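PDB 1EWQ: DNA mismatch repair protein MutS from Thermus aquaticus, which takes part in DNA repair by binding mismatched base pairs, and has a weak ATPase activity. Local coordinates for residues 5-17 against 59-71. Numbering follows the deposited sequence.
With nucleotides of chain B; nucleotides of chain A.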
ATOM      1  N   LEU C   5      -2.997  19.701  28.026  1.00 86.78           N
ATOM      2  CA  LEU C   5      -3.352  18.375  27.544  1.00 85.47           C
ATOM      3  C   LEU C   5      -4.854  18.238  27.326  1.00 84.57           C
ATOM      4  O   LEU C   5      -5.648  18.742  28.115  1.00 84.41           O
ATOM      5  CB  LEU C   5      -2.884  17.328  28.557  1.00 85.43           C
ATOM      6  CG  LEU C   5      -3.104  15.849  28.243  1.00 85.35           C
ATOM      7  CD1 LEU C   5      -2.281  15.458  27.026  1.00 85.33           C
ATOM      8  CD2 LEU C   5      -2.701  15.014  29.452  1.00 85.38           C
ATOM      9  N   LYS C   6      -5.234  17.555  26.249  1.00 83.50           N
ATOM     10  CA  LYS C   6      -6.643  17.337  25.943  1.00 82.43           C
ATOM     11  C   LYS C   6      -7.231  16.372  26.958  1.00 81.84           C
ATOM     12  O   LYS C   6      -6.553  15.459  27.424  1.00 81.75           O
ATOM     13  CB  LYS C   6      -6.810  16.749  24.541  1.00 82.18           C
ATOM     14  CG  LYS C   6      -8.237  16.310  24.237  1.00 81.77           C
ATOM     15  CD  LYS C   6      -8.340  15.650  22.878  1.00 81.40           C
ATOM     16  CE  LYS C   6      -9.750  15.152  22.612  1.00 81.09           C
ATOM     17  NZ  LYS C   6      -9.862  14.506  21.276  1.00 80.72           N
ATOM     18  N   GLY C   7      -8.498  16.575  27.292  1.00 81.17           N
ATOM     19  CA  GLY C   7      -9.150  15.709  28.255  1.00 80.35           C
ATOM     20  C   GLY C   7     -10.224  16.452  29.016  1.00 79.74           C
ATOM     21  O   GLY C   7     -10.096  17.647  29.275  1.00 79.71           O
ATOM     22  N   GLU C   8     -11.287  15.747  29.380  1.00 79.11           N
ATOM     23  CA  GLU C   8     -12.386  16.362  30.107  1.00 78.38           C
ATOM     24  C   GLU C   8     -12.138  16.394  31.607  1.00 77.81           C
ATOM     25  O   GLU C   8     -11.443  15.536  32.153  1.00 77.81           O
ATOM     26  CB  GLU C   8     -13.681  15.622  29.796  1.00 78.51           C
ATOM     27  CG  GLU C   8     -14.060  15.688  28.329  1.00 78.75           C
ATOM     28  CD  GLU C   8     -15.325  14.921  28.020  1.00 78.90           C
ATOM     29  OE1 GLU C   8     -16.364  15.223  28.646  1.00 78.96           O
ATOM     30  OE2 GLU C   8     -15.278  14.017  27.155  1.00 79.00           O
ATOM     31  N   GLY C   9     -12.713  17.394  32.264  1.00 77.07           N
ATOM     32  CA  GLY C   9     -12.544  17.547  33.696  1.00 76.13           C
ATOM     33  C   GLY C   9     -11.754  18.808  33.977  1.00 75.45           C
ATOM     34  O   GLY C   9     -10.826  19.119  33.237  1.00 75.56           O
ATOM     35  N   PRO C  10     -12.104  19.570  35.025  1.00 74.85           N
ATOM     36  CA  PRO C  10     -11.381  20.803  35.352  1.00 74.21           C
ATOM     37  C   PRO C  10     -10.185  20.559  36.271  1.00 73.59           C
ATOM     38  O   PRO C  10      -9.678  19.440  36.365  1.00 73.54           O
ATOM     39  CB  PRO C  10     -12.457  21.649  36.017  1.00 74.34           C
ATOM     40  CG  PRO C  10     -13.218  20.624  36.790  1.00 74.54           C
ATOM     41  CD  PRO C  10     -13.355  19.478  35.802  1.00 74.73           C
ATOM     42  N   GLY C  11      -9.737  21.616  36.942  1.00 72.71           N
ATOM     43  CA  GLY C  11      -8.613  21.492  37.853  1.00 71.76           C
ATOM     44  C   GLY C  11      -7.260  21.491  37.170  1.00 71.02           C
ATOM     45  O   GLY C  11      -7.187  21.563  35.943  1.00 71.15           O
ATOM     46  N   PRO C  12      -6.163  21.408  37.942  1.00 70.29           N
ATOM     47  CA  PRO C  12      -4.794  21.399  37.415  1.00 69.56           C
ATOM     48  C   PRO C  12      -4.413  20.101  36.704  1.00 68.73           C
ATOM     49  O   PRO C  12      -5.253  19.228  36.482  1.00 68.80           O
ATOM     50  CB  PRO C  12      -3.951  21.645  38.662  1.00 69.71           C
ATOM     51  CG  PRO C  12      -4.724  20.921  39.713  1.00 69.96           C
ATOM     52  CD  PRO C  12      -6.150  21.347  39.417  1.00 70.17           C
ATOM     53  N   LEU C  13      -3.136  19.988  36.354  1.00 67.60           N
ATOM     54  CA  LEU C  13      -2.611  18.816  35.666  1.00 66.44           C
ATOM     55  C   LEU C  13      -1.711  18.041  36.632  1.00 65.51           C
ATOM     56  O   LEU C  13      -0.843  18.622  37.285  1.00 65.61           O
ATOM     57  CB  LEU C  13      -1.802  19.271  34.445  1.00 66.46           C
ATOM     58  CG  LEU C  13      -1.456  18.287  33.326  1.00 66.64           C
ATOM     59  CD1 LEU C  13      -2.732  17.833  32.636  1.00 66.54           C
ATOM     60  CD2 LEU C  13      -0.529  18.959  32.316  1.00 66.54           C
ATOM     61  N   PRO C  14      -1.919  16.724  36.758  1.00 64.41           N
ATOM     62  CA  PRO C  14      -1.073  15.947  37.670  1.00 63.51           C
ATOM     63  C   PRO C  14       0.404  16.180  37.338  1.00 62.47           C
ATOM     64  O   PRO C  14       0.743  16.480  36.197  1.00 62.50           O
ATOM     65  CB  PRO C  14      -1.509  14.509  37.394  1.00 63.66           C
ATOM     66  CG  PRO C  14      -2.959  14.670  37.050  1.00 63.84           C
ATOM     67  CD  PRO C  14      -2.959  15.879  36.145  1.00 64.19           C
ATOM     68  N   PRO C  15       1.297  16.055  38.333  1.00 61.52           N
ATOM     69  CA  PRO C  15       2.734  16.258  38.118  1.00 60.65           C
ATOM     70  C   PRO C  15       3.300  15.531  36.893  1.00 59.78           C
ATOM     71  O   PRO C  15       3.992  16.140  36.077  1.00 59.48           O
ATOM     72  CB  PRO C  15       3.345  15.759  39.422  1.00 60.78           C
ATOM     73  CG  PRO C  15       2.324  16.170  40.421  1.00 61.05           C
ATOM     74  CD  PRO C  15       1.026  15.757  39.752  1.00 61.42           C
ATOM     75  N   LEU C  16       3.005  14.237  36.775  1.00 58.79           N
ATOM     76  CA  LEU C  16       3.481  13.431  35.649  1.00 57.96           C
ATOM     77  C   LEU C  16       3.067  14.051  34.319  1.00 57.44           C
ATOM     78  O   LEU C  16       3.893  14.226  33.420  1.00 57.15           O
ATOM     79  CB  LEU C  16       2.931  12.000  35.727  1.00 57.49           C
ATOM     80  CG  LEU C  16       3.388  11.042  34.617  1.00 57.23           C
ATOM     81  CD1 LEU C  16       4.891  10.832  34.713  1.00 56.85           C
ATOM     82  CD2 LEU C  16       2.659   9.705  34.736  1.00 56.96           C
ATOM     83  N   LEU C  17       1.784  14.379  34.202  1.00 56.95           N
ATOM     84  CA  LEU C  17       1.270  14.978  32.979  1.00 56.55           C
ATOM     85  C   LEU C  17       1.948  16.311  32.679  1.00 56.15           C
ATOM     86  O   LEU C  17       1.964  16.768  31.539  1.00 56.18           O
ATOM     87  CB  LEU C  17      -0.249  15.145  33.073  1.00 56.41           C
ATOM     88  CG  LEU C  17      -1.007  13.814  33.048  1.00 56.47           C
ATOM     89  CD1 LEU C  17      -2.506  14.056  33.199  1.00 56.21           C
ATOM     90  CD2 LEU C  17      -0.708  13.091  31.735  1.00 56.24           C
ATOM     91  N   THR C  59      -7.137   3.817  26.591  1.00 53.43           N
ATOM     92  CA  THR C  59      -7.609   3.923  27.971  1.00 54.62           C
ATOM     93  C   THR C  59      -7.690   5.390  28.398  1.00 55.40           C
ATOM     94  O   THR C  59      -7.971   6.268  27.585  1.00 55.39           O
ATOM     95  CB  THR C  59      -6.673   3.193  28.968  1.00 54.69           C
ATOM     96  OG1 THR C  59      -6.080   2.050  28.339  1.00 55.14           O
ATOM     97  CG2 THR C  59      -7.465   2.726  30.180  1.00 54.54           C
ATOM     98  N   HIS C  60      -7.438   5.641  29.678  1.00 56.46           N
ATOM     99  CA  HIS C  60      -7.475   6.990  30.230  1.00 57.62           C
ATOM    100  C   HIS C  60      -6.659   7.048  31.514  1.00 58.02           C
ATOM    101  O   HIS C  60      -6.414   6.024  32.152  1.00 58.10           O
ATOM    102  CB  HIS C  60      -8.916   7.403  30.518  1.00 58.09           C
ATOM    103  CG  HIS C  60      -9.815   6.248  30.813  1.00 58.86           C
ATOM    104  ND1 HIS C  60     -10.388   5.484  29.818  1.00 59.19           N
ATOM    105  CD2 HIS C  60     -10.187   5.682  31.985  1.00 59.21           C
ATOM    106  CE1 HIS C  60     -11.072   4.494  30.365  1.00 59.34           C
ATOM    107  NE2 HIS C  60     -10.966   4.591  31.678  1.00 59.51           N
ATOM    108  N   LYS C  61      -6.238   8.252  31.881  1.00 58.75           N
ATOM    109  CA  LYS C  61      -5.448   8.468  33.088  1.00 59.48           C
ATOM    110  C   LYS C  61      -6.228   9.440  33.964  1.00 59.93           C
ATOM    111  O   LYS C  61      -6.156  10.656  33.775  1.00 59.91           O
ATOM    112  CB  LYS C  61      -4.084   9.069  32.724  1.00 59.59           C
ATOM    113  CG  LYS C  61      -3.041   8.994  33.832  1.00 59.94           C
ATOM    114  CD  LYS C  61      -2.801   7.548  34.248  1.00 60.30           C
ATOM    115  CE  LYS C  61      -1.549   7.404  35.102  1.00 60.57           C
ATOM    116  NZ  LYS C  61      -0.311   7.698  34.328  1.00 60.25           N
ATOM    117  N   THR C  62      -6.975   8.899  34.921  1.00 60.48           N
ATOM    118  CA  THR C  62      -7.787   9.729  35.801  1.00 60.98           C
ATOM    119  C   THR C  62      -7.070  10.208  37.055  1.00 61.27           C
ATOM    120  O   THR C  62      -6.321   9.464  37.688  1.00 61.29           O
ATOM    121  CB  THR C  62      -9.078   8.988  36.222  1.00 61.00           C
ATOM    122  OG1 THR C  62      -9.891   8.747  35.065  1.00 60.97           O
ATOM    123  CG2 THR C  62      -9.867   9.815  37.227  1.00 60.98           C
ATOM    124  N   SER C  63      -7.315  11.472  37.389  1.00 61.75           N
ATOM    125  CA  SER C  63      -6.756  12.127  38.566  1.00 62.17           C
ATOM    126  C   SER C  63      -7.829  13.106  39.040  1.00 62.45           C
ATOM    127  O   SER C  63      -8.511  13.718  38.218  1.00 62.54           O
ATOM    128  CB  SER C  63      -5.486  12.897  38.202  1.00 62.33           C
ATOM    129  OG  SER C  63      -5.775  13.988  37.341  1.00 62.52           O
ATOM    130  N   LYS C  64      -7.975  13.255  40.355  1.00 62.78           N
ATOM    131  CA  LYS C  64      -8.986  14.150  40.927  1.00 63.00           C
ATOM    132  C   LYS C  64      -9.331  15.305  39.995  1.00 62.95           C
ATOM    133  O   LYS C  64     -10.482  15.481  39.588  1.00 62.77           O
ATOM    134  CB  LYS C  64      -8.500  14.710  42.265  1.00 63.19           C
ATOM    135  CG  LYS C  64      -9.512  15.619  42.938  1.00 63.33           C
ATOM    136  CD  LYS C  64      -9.032  16.061  44.300  1.00 63.75           C
ATOM    137  CE  LYS C  64     -10.069  16.926  44.990  1.00 63.76           C
ATOM    138  NZ  LYS C  64      -9.581  17.395  46.318  1.00 64.06           N
ATOM    139  N   ASP C  65      -8.313  16.088  39.669  1.00 62.92           N
ATOM    140  CA  ASP C  65      -8.452  17.226  38.778  1.00 62.98           C
ATOM    141  C   ASP C  65      -9.294  16.819  37.565  1.00 62.68           C
ATOM    142  O   ASP C  65     -10.466  17.191  37.465  1.00 62.90           O
ATOM    143  CB  ASP C  65      -7.059  17.673  38.349  1.00 63.50           C
ATOM    144  CG  ASP C  65      -6.065  17.650  39.506  1.00 64.02           C
ATOM    145  OD1 ASP C  65      -6.261  18.423  40.474  1.00 64.19           O
ATOM    146  OD2 ASP C  65      -5.100  16.849  39.453  1.00 64.13           O
ATOM    147  N   PHE C  66      -8.702  16.054  36.650  1.00 62.10           N
ATOM    148  CA  PHE C  66      -9.431  15.594  35.474  1.00 61.31           C
ATOM    149  C   PHE C  66      -8.882  14.281  34.931  1.00 60.47           C
ATOM    150  O   PHE C  66      -7.918  13.730  35.465  1.00 60.25           O
ATOM    151  CB  PHE C  66      -9.416  16.662  34.364  1.00 61.84           C
ATOM    152  CG  PHE C  66      -8.137  16.714  33.551  1.00 62.11           C
ATOM    153  CD1 PHE C  66      -8.158  17.229  32.255  1.00 62.21           C
ATOM    154  CD2 PHE C  66      -6.927  16.251  34.064  1.00 62.22           C
ATOM    155  CE1 PHE C  66      -6.999  17.278  31.480  1.00 62.23           C
ATOM    156  CE2 PHE C  66      -5.761  16.297  33.294  1.00 62.24           C
ATOM    157  CZ  PHE C  66      -5.801  16.811  31.999  1.00 62.25           C
ATOM    158  N   THR C  67      -9.512  13.784  33.872  1.00 59.44           N
ATOM    159  CA  THR C  67      -9.080  12.548  33.235  1.00 58.50           C
ATOM    160  C   THR C  67      -8.688  12.875  31.802  1.00 57.80           C
ATOM    161  O   THR C  67      -9.302  13.734  31.162  1.00 57.77           O
ATOM    162  CB  THR C  67     -10.202  11.489  33.207  1.00 58.59           C
ATOM    163  OG1 THR C  67      -9.685  10.261  32.678  1.00 58.72           O
ATOM    164  CG2 THR C  67     -11.358  11.953  32.332  1.00 58.58           C
ATOM    165  N   THR C  68      -7.663  12.193  31.303  1.00 56.63           N
ATOM    166  CA  THR C  68      -7.189  12.421  29.948  1.00 55.41           C
ATOM    167  C   THR C  68      -6.991  11.108  29.210  1.00 54.45           C
ATOM    168  O   THR C  68      -6.768  10.062  29.826  1.00 54.52           O
ATOM    169  CB  THR C  68      -5.841  13.184  29.948  1.00 55.50           C
ATOM    170  OG1 THR C  68      -5.447  13.458  28.600  1.00 55.41           O
ATOM    171  CG2 THR C  68      -4.751  12.355  30.630  1.00 55.39           C
ATOM    172  N   PRO C  69      -7.090  11.140  27.875  1.00 53.36           N
ATOM    173  CA  PRO C  69      -6.903   9.919  27.090  1.00 52.46           C
ATOM    174  C   PRO C  69      -5.481   9.372  27.278  1.00 51.66           C
ATOM    175  O   PRO C  69      -4.534  10.142  27.469  1.00 51.49           O
ATOM    176  CB  PRO C  69      -7.166  10.392  25.664  1.00 52.57           C
ATOM    177  CG  PRO C  69      -8.187  11.471  25.861  1.00 52.62           C
ATOM    178  CD  PRO C  69      -7.632  12.226  27.040  1.00 53.02           C
HETATM  179  N   MSE C  70      -5.335   8.051  27.224  1.00 50.63           N
HETATM  180  CA  MSE C  70      -4.031   7.419  27.396  1.00 49.65           C
HETATM  181  C   MSE C  70      -3.838   6.200  26.505  1.00 48.54           C
HETATM  182  O   MSE C  70      -4.719   5.358  26.391  1.00 48.48           O
HETATM  183  CB  MSE C  70      -3.831   6.995  28.856  1.00 50.10           C
HETATM  184  CG  MSE C  70      -2.511   6.267  29.099  1.00 50.67           C
HETATM  185 SE   MSE C  70      -2.259   5.685  30.919  1.00 52.28          SE
HETATM  186  CE  MSE C  70      -2.972   3.904  30.745  1.00 51.35           C
ATOM    187  N   ALA C  71      -2.675   6.121  25.872  1.00 47.40           N
ATOM    188  CA  ALA C  71      -2.323   4.991  25.015  1.00 46.19           C
ATOM    189  C   ALA C  71      -0.853   4.686  25.289  1.00 45.28           C
ATOM    190  O   ALA C  71      -0.067   5.596  25.531  1.00 45.56           O
ATOM    191  CB  ALA C  71      -2.528   5.348  23.563  1.00 46.00           C
TER
ATOM    192  P    DT B  15       1.494  12.235  39.466  1.00 48.78           P
ATOM    193  OP1  DT B  15       1.350  13.169  38.323  1.00 48.51           O
ATOM    194  OP2  DT B  15       2.396  12.582  40.598  1.00 48.48           O
ATOM    195  O5'  DT B  15       0.029  11.992  40.026  1.00 49.33           O
ATOM    196  C5'  DT B  15      -0.298  10.752  40.631  1.00 50.06           C
ATOM    197  C4'  DT B  15      -1.742  10.747  41.068  1.00 50.35           C
ATOM    198  O4'  DT B  15      -1.952   9.543  41.833  1.00 50.22           O
ATOM    199  C3'  DT B  15      -2.100  11.888  42.011  1.00 50.86           C
ATOM    200  O3'  DT B  15      -3.493  12.189  41.873  1.00 52.11           O
ATOM    201  C2'  DT B  15      -1.761  11.324  43.378  1.00 50.47           C
ATOM    202  C1'  DT B  15      -2.005   9.829  43.222  1.00 49.96           C
ATOM    203  N1   DT B  15      -0.994   8.977  43.871  1.00 49.50           N
ATOM    204  C2   DT B  15      -1.408   7.776  44.402  1.00 49.33           C
ATOM    205  O2   DT B  15      -2.573   7.397  44.372  1.00 49.33           O
ATOM    206  N3   DT B  15      -0.404   7.024  44.968  1.00 49.12           N
ATOM    207  C4   DT B  15       0.937   7.347  45.053  1.00 49.17           C
ATOM    208  O4   DT B  15       1.726   6.562  45.585  1.00 48.91           O
ATOM    209  C5   DT B  15       1.299   8.626  44.479  1.00 49.17           C
ATOM    210  C7   DT B  15       2.731   9.056  44.518  1.00 49.13           C
ATOM    211  C6   DT B  15       0.326   9.369  43.931  1.00 49.15           C
TER
ATOM    212  P    DT A  13      -6.302  -1.074  30.065  1.00 42.22           P
ATOM    213  OP1  DT A  13      -7.673  -0.864  29.532  1.00 42.04           O
ATOM    214  OP2  DT A  13      -6.032  -2.210  30.985  1.00 41.70           O
ATOM    215  O5'  DT A  13      -5.295  -1.172  28.846  1.00 41.70           O
ATOM    216  C5'  DT A  13      -4.047  -0.532  28.981  1.00 41.63           C
ATOM    217  C4'  DT A  13      -3.473  -0.167  27.640  1.00 40.76           C
ATOM    218  O4'  DT A  13      -2.486   0.834  27.933  1.00 40.66           O
ATOM    219  C3'  DT A  13      -2.732  -1.324  26.978  1.00 40.54           C
ATOM    220  O3'  DT A  13      -2.798  -1.243  25.550  1.00 40.16           O
ATOM    221  C2'  DT A  13      -1.318  -1.197  27.520  1.00 40.47           C
ATOM    222  C1'  DT A  13      -1.184   0.276  27.909  1.00 40.68           C
ATOM    223  N1   DT A  13      -0.585   0.508  29.242  1.00 40.12           N
ATOM    224  C2   DT A  13       0.008   1.728  29.476  1.00 39.89           C
ATOM    225  O2   DT A  13       0.030   2.627  28.653  1.00 40.16           O
ATOM    226  N3   DT A  13       0.576   1.859  30.717  1.00 39.48           N
ATOM    227  C4   DT A  13       0.603   0.920  31.726  1.00 39.44           C
ATOM    228  O4   DT A  13       1.179   1.172  32.776  1.00 39.19           O
ATOM    229  C5   DT A  13      -0.066  -0.324  31.430  1.00 39.63           C
ATOM    230  C7   DT A  13      -0.125  -1.387  32.480  1.00 39.78           C
ATOM    231  C6   DT A  13      -0.614  -0.470  30.215  1.00 40.07           C
TER
ATOM    232  P    DA B  16      -4.099  13.512  42.549  1.00 52.96           P
ATOM    233  OP1  DA B  16      -4.694  14.362  41.486  1.00 52.69           O
ATOM    234  OP2  DA B  16      -3.053  14.072  43.446  1.00 52.90           O
ATOM    235  O5'  DA B  16      -5.294  12.946  43.433  1.00 53.18           O
ATOM    236  C5'  DA B  16      -6.283  12.096  42.855  1.00 53.89           C
ATOM    237  C4'  DA B  16      -7.028  11.349  43.936  1.00 54.29           C
ATOM    238  O4'  DA B  16      -6.112  10.466  44.624  1.00 53.80           O
ATOM    239  C3'  DA B  16      -7.650  12.240  45.009  1.00 54.95           C
ATOM    240  O3'  DA B  16      -8.931  11.728  45.386  1.00 56.67           O
ATOM    241  C2'  DA B  16      -6.653  12.177  46.155  1.00 54.28           C
ATOM    242  C1'  DA B  16      -6.008  10.806  46.002  1.00 53.25           C
ATOM    243  N9   DA B  16      -4.587  10.785  46.350  1.00 52.05           N
ATOM    244  C8   DA B  16      -3.659  11.758  46.078  1.00 51.70           C
ATOM    245  N7   DA B  16      -2.445  11.457  46.471  1.00 51.35           N
ATOM    246  C5   DA B  16      -2.582  10.203  47.047  1.00 51.17           C
ATOM    247  C6   DA B  16      -1.656   9.334  47.644  1.00 50.83           C
ATOM    248  N6   DA B  16      -0.353   9.603  47.751  1.00 50.62           N
ATOM    249  N1   DA B  16      -2.117   8.161  48.128  1.00 50.81           N
ATOM    250  C2   DA B  16      -3.421   7.888  48.007  1.00 50.86           C
ATOM    251  N3   DA B  16      -4.387   8.619  47.461  1.00 51.12           N
ATOM    252  C4   DA B  16      -3.898   9.781  46.993  1.00 51.43           C
TER
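Phe66 turns its ring into the curve of residues 5-17. At the ring edge, near its plane, lie Leu5 O, Gly7 O and Pro14 CD. Leu13 CD1 approaches obliquely, 3.3 Å from Phe66 CZ. Leu17, reaching in from the opposite direction to the Phe66 side chain, brings CD1 obliquely to within 4.0 Å of Phe66 CE2. With CG between the backbone N and the carbonyl carbon (chi1 80°), the Phe66 ring swings over toward these side chains. Phe66 CB lies 3.0 Å from Gly9 O. With the ring cut back to an alanine, a gap would probably open between Leu13, Pro14 and Leu17, and the glycine-rich loop would be likely to shift. Gly7 and Gly9 permit the close approach, since a CB on either would clash with residues 66-68. Pro12 CG lies 3.0 Å from Asp65 OD1, the two side chains crossing at about a right angle.

Two hydrogen bonds join the segments. Thr68 OG1 donates to Lys6 O at 2.6 Å, nearly in line with the carbonyl (171°). Thr67 N donates to Glu8 O at 3.1 Å. Pro14 CG lies tightly against Ser63 CB.

Leu16 N, in the first turn of helix 15-26, donates to OP1 of DT15 of chain B. The contact thus lays the N-terminal arm on hairpin 59-62/67-74 of MutS domain I. Lys6 reaches Glu48 of helix 44-54 in a salt bridge, while Leu5 and Leu17 touch Phe43 of strand 39-43.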